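Local coordinates for fibronectin type III domain-containing protein (Simiduia agarivorans, PDB 6P2K) that probably hydrolyses xyloglucan-type beta-glucan chains, as a glycoside hydrolase family 74 enzyme whose catalytic part, present here, is built from seven-bladed beta-propellers, at residues B[9-14]-B[323-328]; B[353-358]-B[418-423]; B[411-416]-B[430-435]. One frame throughout, in Å; residues are numbered along the deposited sequence.

Contact 1: B[9-14]-B[323-328]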
# COMPACT_ATOMS: atom_id res chain seq x y z
N LEU B 9 -33.96 -4.21 -17.70
CA LEU B 9 -32.75 -3.95 -16.91
C LEU B 9 -31.85 -3.05 -17.75
O LEU B 9 -30.95 -3.53 -18.45
CB LEU B 9 -32.05 -5.27 -16.52
CG LEU B 9 -32.89 -6.32 -15.78
CD1 LEU B 9 -32.17 -7.66 -15.75
CD2 LEU B 9 -33.23 -5.85 -14.37
N ASN B 10 -32.09 -1.74 -17.70
CA ASN B 10 -31.48 -0.83 -18.66
C ASN B 10 -31.23 0.53 -18.02
O ASN B 10 -31.95 0.93 -17.10
CB ASN B 10 -32.37 -0.67 -19.90
CG ASN B 10 -32.46 -1.94 -20.70
OD1 ASN B 10 -31.47 -2.40 -21.27
ND2 ASN B 10 -33.66 -2.53 -20.73
N PRO B 11 -30.22 1.27 -18.49
CA PRO B 11 -29.92 2.59 -17.92
C PRO B 11 -30.77 3.72 -18.48
O PRO B 11 -30.69 4.84 -17.96
CB PRO B 11 -28.44 2.79 -18.27
CG PRO B 11 -28.29 2.07 -19.56
CD PRO B 11 -29.23 0.88 -19.51
N GLY B 12 -31.56 3.47 -19.52
CA GLY B 12 -32.41 4.51 -20.08
C GLY B 12 -31.97 5.01 -21.44
O GLY B 12 -30.81 5.40 -21.63
N ALA B 13 -32.90 5.01 -22.40
CA ALA B 13 -32.68 5.49 -23.77
C ALA B 13 -31.46 4.77 -24.34
O ALA B 13 -31.36 3.54 -24.21
CB ALA B 13 -32.60 7.01 -23.76
N GLY B 14 -30.51 5.46 -24.96
CA GLY B 14 -29.33 4.83 -25.52
C GLY B 14 -29.36 4.62 -27.02
O GLY B 14 -28.39 4.08 -27.56
N ILE B 323 -25.13 15.12 -17.36
CA ILE B 323 -24.97 14.42 -18.63
C ILE B 323 -25.49 13.00 -18.59
O ILE B 323 -25.59 12.34 -19.63
CB ILE B 323 -23.49 14.47 -19.07
CG1 ILE B 323 -23.36 14.22 -20.57
CG2 ILE B 323 -22.65 13.49 -18.25
CD1 ILE B 323 -22.07 14.74 -21.18
N GLY B 324 -25.86 12.50 -17.40
CA GLY B 324 -26.37 11.15 -17.33
C GLY B 324 -25.27 10.12 -17.59
O GLY B 324 -24.08 10.40 -17.49
N TRP B 325 -25.70 8.91 -17.95
CA TRP B 325 -24.72 7.86 -18.21
C TRP B 325 -24.04 8.05 -19.57
O TRP B 325 -22.88 7.65 -19.73
CB TRP B 325 -25.36 6.47 -18.13
CG TRP B 325 -26.41 6.14 -19.17
CD1 TRP B 325 -27.77 6.13 -18.99
CD2 TRP B 325 -26.19 5.71 -20.52
NE1 TRP B 325 -28.40 5.75 -20.14
CE2 TRP B 325 -27.46 5.49 -21.10
CE3 TRP B 325 -25.05 5.51 -21.30
CZ2 TRP B 325 -27.61 5.08 -22.43
CZ3 TRP B 325 -25.20 5.11 -22.62
CH2 TRP B 325 -26.48 4.89 -23.17
N ASP B 326 -24.73 8.65 -20.53
CA ASP B 326 -24.23 8.79 -21.90
C ASP B 326 -23.39 10.06 -21.98
O ASP B 326 -23.91 11.16 -22.22
CB ASP B 326 -25.38 8.81 -22.89
CG ASP B 326 -24.93 8.68 -24.33
OD1 ASP B 326 -23.71 8.51 -24.57
OD2 ASP B 326 -25.79 8.74 -25.23
N TYR B 327 -22.08 9.92 -21.78
CA TYR B 327 -21.16 11.05 -21.87
C TYR B 327 -21.05 11.47 -23.33
O TYR B 327 -20.12 11.10 -24.06
CB TYR B 327 -19.80 10.68 -21.28
CG TYR B 327 -18.91 11.87 -21.02
CD1 TYR B 327 -19.03 12.62 -19.86
CD2 TYR B 327 -17.94 12.26 -21.94
CE1 TYR B 327 -18.22 13.71 -19.62
CE2 TYR B 327 -17.12 13.35 -21.71
CZ TYR B 327 -17.27 14.07 -20.55
OH TYR B 327 -16.47 15.16 -20.31
N ALA B 328 -22.03 12.25 -23.77
CA ALA B 328 -22.16 12.68 -25.16
C ALA B 328 -22.08 14.21 -25.18
O ALA B 328 -23.08 14.89 -24.98
CB ALA B 328 -23.46 12.18 -25.77

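Contact 2: B[353-358]-B[418-423]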
# COMPACT_ATOMS: atom_id res chain seq x y z
N THR B 353 -29.03 15.17 -26.61
CA THR B 353 -27.61 15.11 -26.96
C THR B 353 -27.33 14.12 -28.08
O THR B 353 -26.19 14.07 -28.57
CB THR B 353 -26.74 14.75 -25.75
OG1 THR B 353 -27.06 13.44 -25.26
CG2 THR B 353 -26.90 15.79 -24.63
N ASN B 354 -28.34 13.31 -28.46
CA ASN B 354 -28.46 12.45 -29.64
C ASN B 354 -29.27 11.21 -29.30
O ASN B 354 -30.27 10.91 -29.96
CB ASN B 354 -27.11 12.01 -30.23
CG ASN B 354 -27.27 11.13 -31.45
OD1 ASN B 354 -27.15 9.91 -31.37
ND2 ASN B 354 -27.56 11.74 -32.59
N GLN B 355 -28.85 10.48 -28.27
CA GLN B 355 -29.52 9.26 -27.84
C GLN B 355 -30.39 9.47 -26.61
O GLN B 355 -30.79 8.49 -25.97
CB GLN B 355 -28.50 8.15 -27.56
CG GLN B 355 -27.41 7.98 -28.61
CD GLN B 355 -26.50 6.80 -28.30
OE1 GLN B 355 -26.31 5.92 -29.15
NE2 GLN B 355 -25.95 6.77 -27.09
N THR B 356 -30.68 10.72 -26.26
CA THR B 356 -31.22 11.05 -24.95
C THR B 356 -32.42 11.98 -25.09
O THR B 356 -32.83 12.34 -26.19
CB THR B 356 -30.13 11.69 -24.08
OG1 THR B 356 -29.60 12.85 -24.75
CG2 THR B 356 -28.99 10.71 -23.84
N MET B 357 -32.98 12.37 -23.94
CA MET B 357 -34.05 13.35 -23.88
C MET B 357 -33.71 14.35 -22.79
O MET B 357 -33.41 13.96 -21.66
CB MET B 357 -35.41 12.70 -23.60
CG MET B 357 -35.83 11.64 -24.62
SD MET B 357 -35.19 10.00 -24.23
CE MET B 357 -36.25 9.55 -22.85
N TYR B 358 -33.77 15.64 -23.13
CA TYR B 358 -33.39 16.70 -22.22
C TYR B 358 -34.42 17.82 -22.27
O TYR B 358 -34.94 18.14 -23.34
CB TYR B 358 -32.01 17.26 -22.57
CG TYR B 358 -30.86 16.51 -21.93
CD1 TYR B 358 -30.34 15.37 -22.53
CD2 TYR B 358 -30.31 16.93 -20.73
CE1 TYR B 358 -29.30 14.67 -21.95
CE2 TYR B 358 -29.26 16.24 -20.15
CZ TYR B 358 -28.76 15.11 -20.76
OH TYR B 358 -27.73 14.43 -20.18
N ALA B 418 -23.52 -2.07 -28.97
CA ALA B 418 -23.01 -1.22 -30.02
C ALA B 418 -23.11 0.24 -29.58
O ALA B 418 -23.98 0.60 -28.78
CB ALA B 418 -23.79 -1.43 -31.32
N ASP B 419 -22.19 1.06 -30.08
CA ASP B 419 -22.12 2.49 -29.79
C ASP B 419 -21.75 2.80 -28.34
O ASP B 419 -20.89 3.65 -28.10
CB ASP B 419 -23.45 3.18 -30.13
CG ASP B 419 -23.69 3.29 -31.62
OD1 ASP B 419 -22.70 3.48 -32.36
OD2 ASP B 419 -24.86 3.20 -32.05
N ASN B 420 -22.37 2.13 -27.37
CA ASN B 420 -22.16 2.43 -25.96
C ASN B 420 -21.23 1.44 -25.25
O ASN B 420 -20.98 1.61 -24.05
CB ASN B 420 -23.50 2.49 -25.23
CG ASN B 420 -24.52 3.35 -25.95
OD1 ASN B 420 -24.25 4.51 -26.26
ND2 ASN B 420 -25.69 2.79 -26.22
N GLY B 421 -20.75 0.42 -25.95
CA GLY B 421 -19.65 -0.38 -25.44
C GLY B 421 -19.96 -1.16 -24.17
O GLY B 421 -20.98 -1.85 -24.07
N LEU B 422 -19.05 -1.08 -23.20
CA LEU B 422 -19.13 -1.83 -21.96
C LEU B 422 -20.14 -1.16 -21.03
O LEU B 422 -19.82 -0.16 -20.38
CB LEU B 422 -17.76 -1.92 -21.29
CG LEU B 422 -16.59 -2.50 -22.09
CD1 LEU B 422 -15.26 -2.05 -21.48
CD2 LEU B 422 -16.65 -4.02 -22.14
N MET B 423 -21.34 -1.71 -20.95
CA MET B 423 -22.40 -1.19 -20.08
C MET B 423 -22.50 -2.11 -18.86
O MET B 423 -22.87 -3.28 -18.99
CB MET B 423 -23.73 -1.12 -20.83
CG MET B 423 -24.86 -0.50 -20.05
SD MET B 423 -24.61 1.26 -19.76
CE MET B 423 -24.65 1.87 -21.44

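Contact 3: B[411-416]-B[430-435]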
# COMPACT_ATOMS: atom_id res chain seq x y z
N ASN B 411 -24.03 -9.86 -8.13
CA ASN B 411 -24.65 -8.56 -8.35
C ASN B 411 -24.16 -7.87 -9.63
O ASN B 411 -24.74 -6.85 -10.02
CB ASN B 411 -24.38 -7.64 -7.16
CG ASN B 411 -22.89 -7.44 -6.92
OD1 ASN B 411 -22.19 -8.36 -6.54
ND2 ASN B 411 -22.41 -6.22 -7.16
N TYR B 412 -23.12 -8.40 -10.26
CA TYR B 412 -22.52 -7.78 -11.44
C TYR B 412 -23.24 -8.24 -12.70
O TYR B 412 -23.48 -9.44 -12.88
CB TYR B 412 -21.04 -8.12 -11.53
CG TYR B 412 -20.37 -7.58 -12.78
CD1 TYR B 412 -19.90 -6.28 -12.83
CD2 TYR B 412 -20.20 -8.38 -13.90
CE1 TYR B 412 -19.29 -5.78 -13.97
CE2 TYR B 412 -19.59 -7.89 -15.04
CZ TYR B 412 -19.14 -6.59 -15.07
OH TYR B 412 -18.53 -6.09 -16.20
N VAL B 413 -23.58 -7.29 -13.57
CA VAL B 413 -24.14 -7.57 -14.89
C VAL B 413 -23.41 -6.70 -15.89
O VAL B 413 -23.11 -5.53 -15.61
CB VAL B 413 -25.66 -7.30 -14.95
CG1 VAL B 413 -26.22 -7.70 -16.31
CG2 VAL B 413 -26.39 -8.03 -13.83
N ILE B 414 -23.11 -7.26 -17.06
CA ILE B 414 -22.57 -6.48 -18.17
C ILE B 414 -23.44 -6.70 -19.40
O ILE B 414 -23.78 -7.85 -19.72
CB ILE B 414 -21.10 -6.83 -18.47
CG1 ILE B 414 -20.61 -6.05 -19.69
CG2 ILE B 414 -20.92 -8.33 -18.68
CD1 ILE B 414 -19.10 -6.00 -19.83
N GLN B 415 -23.83 -5.61 -20.05
CA GLN B 415 -24.38 -5.64 -21.40
C GLN B 415 -23.29 -5.22 -22.37
O GLN B 415 -22.69 -4.16 -22.21
CB GLN B 415 -25.56 -4.68 -21.55
CG GLN B 415 -26.83 -5.04 -20.82
CD GLN B 415 -27.95 -4.07 -21.16
OE1 GLN B 415 -28.24 -3.83 -22.34
NE2 GLN B 415 -28.57 -3.49 -20.14
N GLY B 416 -23.03 -6.06 -23.37
CA GLY B 416 -22.17 -5.67 -24.46
C GLY B 416 -22.99 -4.99 -25.54
O GLY B 416 -23.92 -5.61 -26.09
N VAL B 430 -30.16 -2.89 -12.25
CA VAL B 430 -31.03 -1.74 -12.06
C VAL B 430 -30.36 -0.47 -12.58
O VAL B 430 -30.95 0.27 -13.38
CB VAL B 430 -31.42 -1.60 -10.58
CG1 VAL B 430 -32.04 -0.24 -10.31
CG2 VAL B 430 -32.38 -2.71 -10.17
N SER B 431 -29.13 -0.22 -12.16
CA SER B 431 -28.42 1.00 -12.52
C SER B 431 -27.08 0.65 -13.15
O SER B 431 -26.50 -0.40 -12.86
CB SER B 431 -28.21 1.91 -11.31
OG SER B 431 -27.22 1.38 -10.44
N TRP B 432 -26.60 1.54 -14.02
CA TRP B 432 -25.48 1.21 -14.90
C TRP B 432 -24.51 2.38 -15.03
O TRP B 432 -24.84 3.53 -14.73
CB TRP B 432 -25.97 0.84 -16.30
CG TRP B 432 -27.00 -0.23 -16.32
CD1 TRP B 432 -28.33 -0.10 -16.00
CD2 TRP B 432 -26.81 -1.60 -16.67
NE1 TRP B 432 -28.96 -1.31 -16.12
CE2 TRP B 432 -28.05 -2.25 -16.54
CE3 TRP B 432 -25.70 -2.35 -17.08
CZ2 TRP B 432 -28.22 -3.60 -16.81
CZ3 TRP B 432 -25.86 -3.70 -17.35
CH2 TRP B 432 -27.11 -4.31 -17.21
N SER B 433 -23.32 2.05 -15.52
CA SER B 433 -22.32 3.02 -15.95
C SER B 433 -21.56 2.40 -17.12
O SER B 433 -21.27 1.21 -17.11
CB SER B 433 -21.35 3.39 -14.82
OG SER B 433 -20.32 4.24 -15.30
N ASN B 434 -21.25 3.22 -18.12
CA ASN B 434 -20.37 2.79 -19.20
C ASN B 434 -19.13 3.67 -19.31
O ASN B 434 -18.45 3.66 -20.34
CB ASN B 434 -21.13 2.73 -20.53
CG ASN B 434 -21.32 4.10 -21.18
OD1 ASN B 434 -21.34 5.13 -20.52
ND2 ASN B 434 -21.46 4.10 -22.50
N MET B 435 -18.81 4.42 -18.25
CA MET B 435 -17.70 5.36 -18.29
C MET B 435 -16.36 4.66 -18.51
O MET B 435 -15.45 5.24 -19.10
CB MET B 435 -17.65 6.19 -17.01
CG MET B 435 -18.84 7.13 -16.82
SD MET B 435 -19.01 8.38 -18.12
CE MET B 435 -17.48 9.28 -17.94

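Contact 1: B[9-14]-B[323-328]
Trp-325 carries this contact from the 323-328 side, its indole laid against Pro-11 and the Gly-12 to Gly-14 loop that follows it. Just upstream, Ile-323 O takes a hydrogen bond from Tyr-375 OH, and the Tyr-375 ring meets the indole edge-to-face. At Trp-325 itself CG sits between the backbone N and the carbonyl carbon (chi1 66°), and this swings the indole over to the 9-14 loop. Pro-11 CB lies over the five-membered ring, 3.7 Å from its centroid, a CH-pi contact. The indole edge does the polar work: Trp-325 NE1 gives a hydrogen bond of 2.9 Å to Gly-12 O, meeting a lone pair in the carbonyl plane while the oxygen stays almost in the plane of the ring. The bond is bent (143° at the hydrogen). Further round the same edge, Gly-14 CA comes to 3.5 Å from Trp-325 CZ2, close backbone-to-ring packing. Next along the chain, Asp-326 puts its CB 3.6 Å above the other indole face, near the rim, so the ring is sandwiched between it and Pro-11. Tyr-327, the centre of an inverse gamma turn, leads away and packs on Gly-441 of the second subunit. In this buried interdomain packing, the connection from strand 7-8, which completes the last C-terminal-propeller sheet beside strand 765-770, to strand 17-22 meets the loop joining the N-terminal propeller's sixth and seventh sheets.

Contact 2: B[353-358]-B[418-423]
Two side-chain amides, those of Gln-355 and Asn-420, meet edge against edge, with their planes turned 65° from one another. Gln-355 NE2 donates to Asn-420 OD1 at 2.9 Å, and the bond is practically straight at 177°. The acceptor oxygen lies in the plane of the glutamine amide, and the N-H points at an in-plane lone pair of the asparagine carbonyl. Beside this bond, Gln-355 OE1 comes to 4.1 Å from Asp-419 CB, a loose touch; the aspartate turns its OD1 elsewhere, to Gly-471 N. The third flat group, the Tyr-358 ring, has Thr-356 OG1 at its edge, and that hydroxyl is hydrogen-bonded to Thr-353 OG1 at 2.7 Å, bracing the turn from which Gln-355 projects. Beyond CG the glutamine runs extended (chi2 -176°), long enough to cross to a loop whose nearest CA, that of Asn-420, lies 10.2 Å from its own. The bridging nitrogen is gripped twice, since Gln-355 NE2 also bonds Asp-326 OD2, and Asn-420 ND2 in turn gives to Gly-14 O and Gln-417 OE1. The zinc ligand Gln-16 lies about 6 Å from Gln-355, side chain to side chain. Such a polar bridge between a loop of one propeller and the turn that leads into strand 421-425 of the other is consistent with a place near the cleft that in GH74 enzymes runs between them.

Contact 3: B[411-416]-B[430-435]
Trp-432 is packed tightly at the six-membered end of its indole, where Gln-415 and Val-413 come down from strand 412-417. The Gln-415 amide stands upright on the ring, the two planes 88° apart, and its nitrogen is 3.3 Å above the indole face, toward the rim; Gln-415 NE2 is 3.4 Å from Trp-432 CZ2. Before it, Gln-415 CG rests 3.7 Å from Trp-432 CH2, so the aliphatic stem packs here as well. With CG anti to the carbonyl carbon (chi1 -69°) and an extended chain beyond, the amide is delivered over the ring; OE1 is bonded to Thr-403 OG1 and Gln-417 NE2, and the nitrogen over the ring also bonds Asn-10 OD1. Val-413 adds CG1, 3.6 Å from Trp-432 CH2, approaching obliquely. The rest is looser. The two backbones stay 8.8 Å apart between the CA atoms of Ile-414 and Trp-432; strand 421-425, paired with 412-417, also touches the indole through Met-423 and Ser-425. Ile-414 points away from the indole to Leu-422 and Ala-407, while Val-430, at the other end, lies in the solvent. Ser-431, just before the tryptophan, hydrogen-bonds Asp-427 through its OG. Sequence and geometry together identify an Asp-box, the Ser-X-Asp-X-Gly-X-Ser-Trp hairpin recurrent in GH74 propellers, whose closing tryptophan plugs into the core of its blade.

How the contacts relate
From the N terminus, the 9-14 connection waits some 309 residues for its partner: contact 1 closes that long loop, which takes in most of the first propeller. Contact 2 opens only after contact 1 has closed, and spans 60 residues from the last sheet of that propeller into the second. Contact 3 closes a short loop that contains strand 421-425 and crosses contact 2: the segments alternate in the order 353-358, 411-416, 418-423, 430-435. Strands 412-417 and 421-425 are neighbours in one sheet, Met-423 O accepting from Gln-415 N. Gly-14 N to Gln-355 O joins contacts 1 and 2, and Asn-434 ND2 to Asn-420 O ties in the blade that carries the Asp-box.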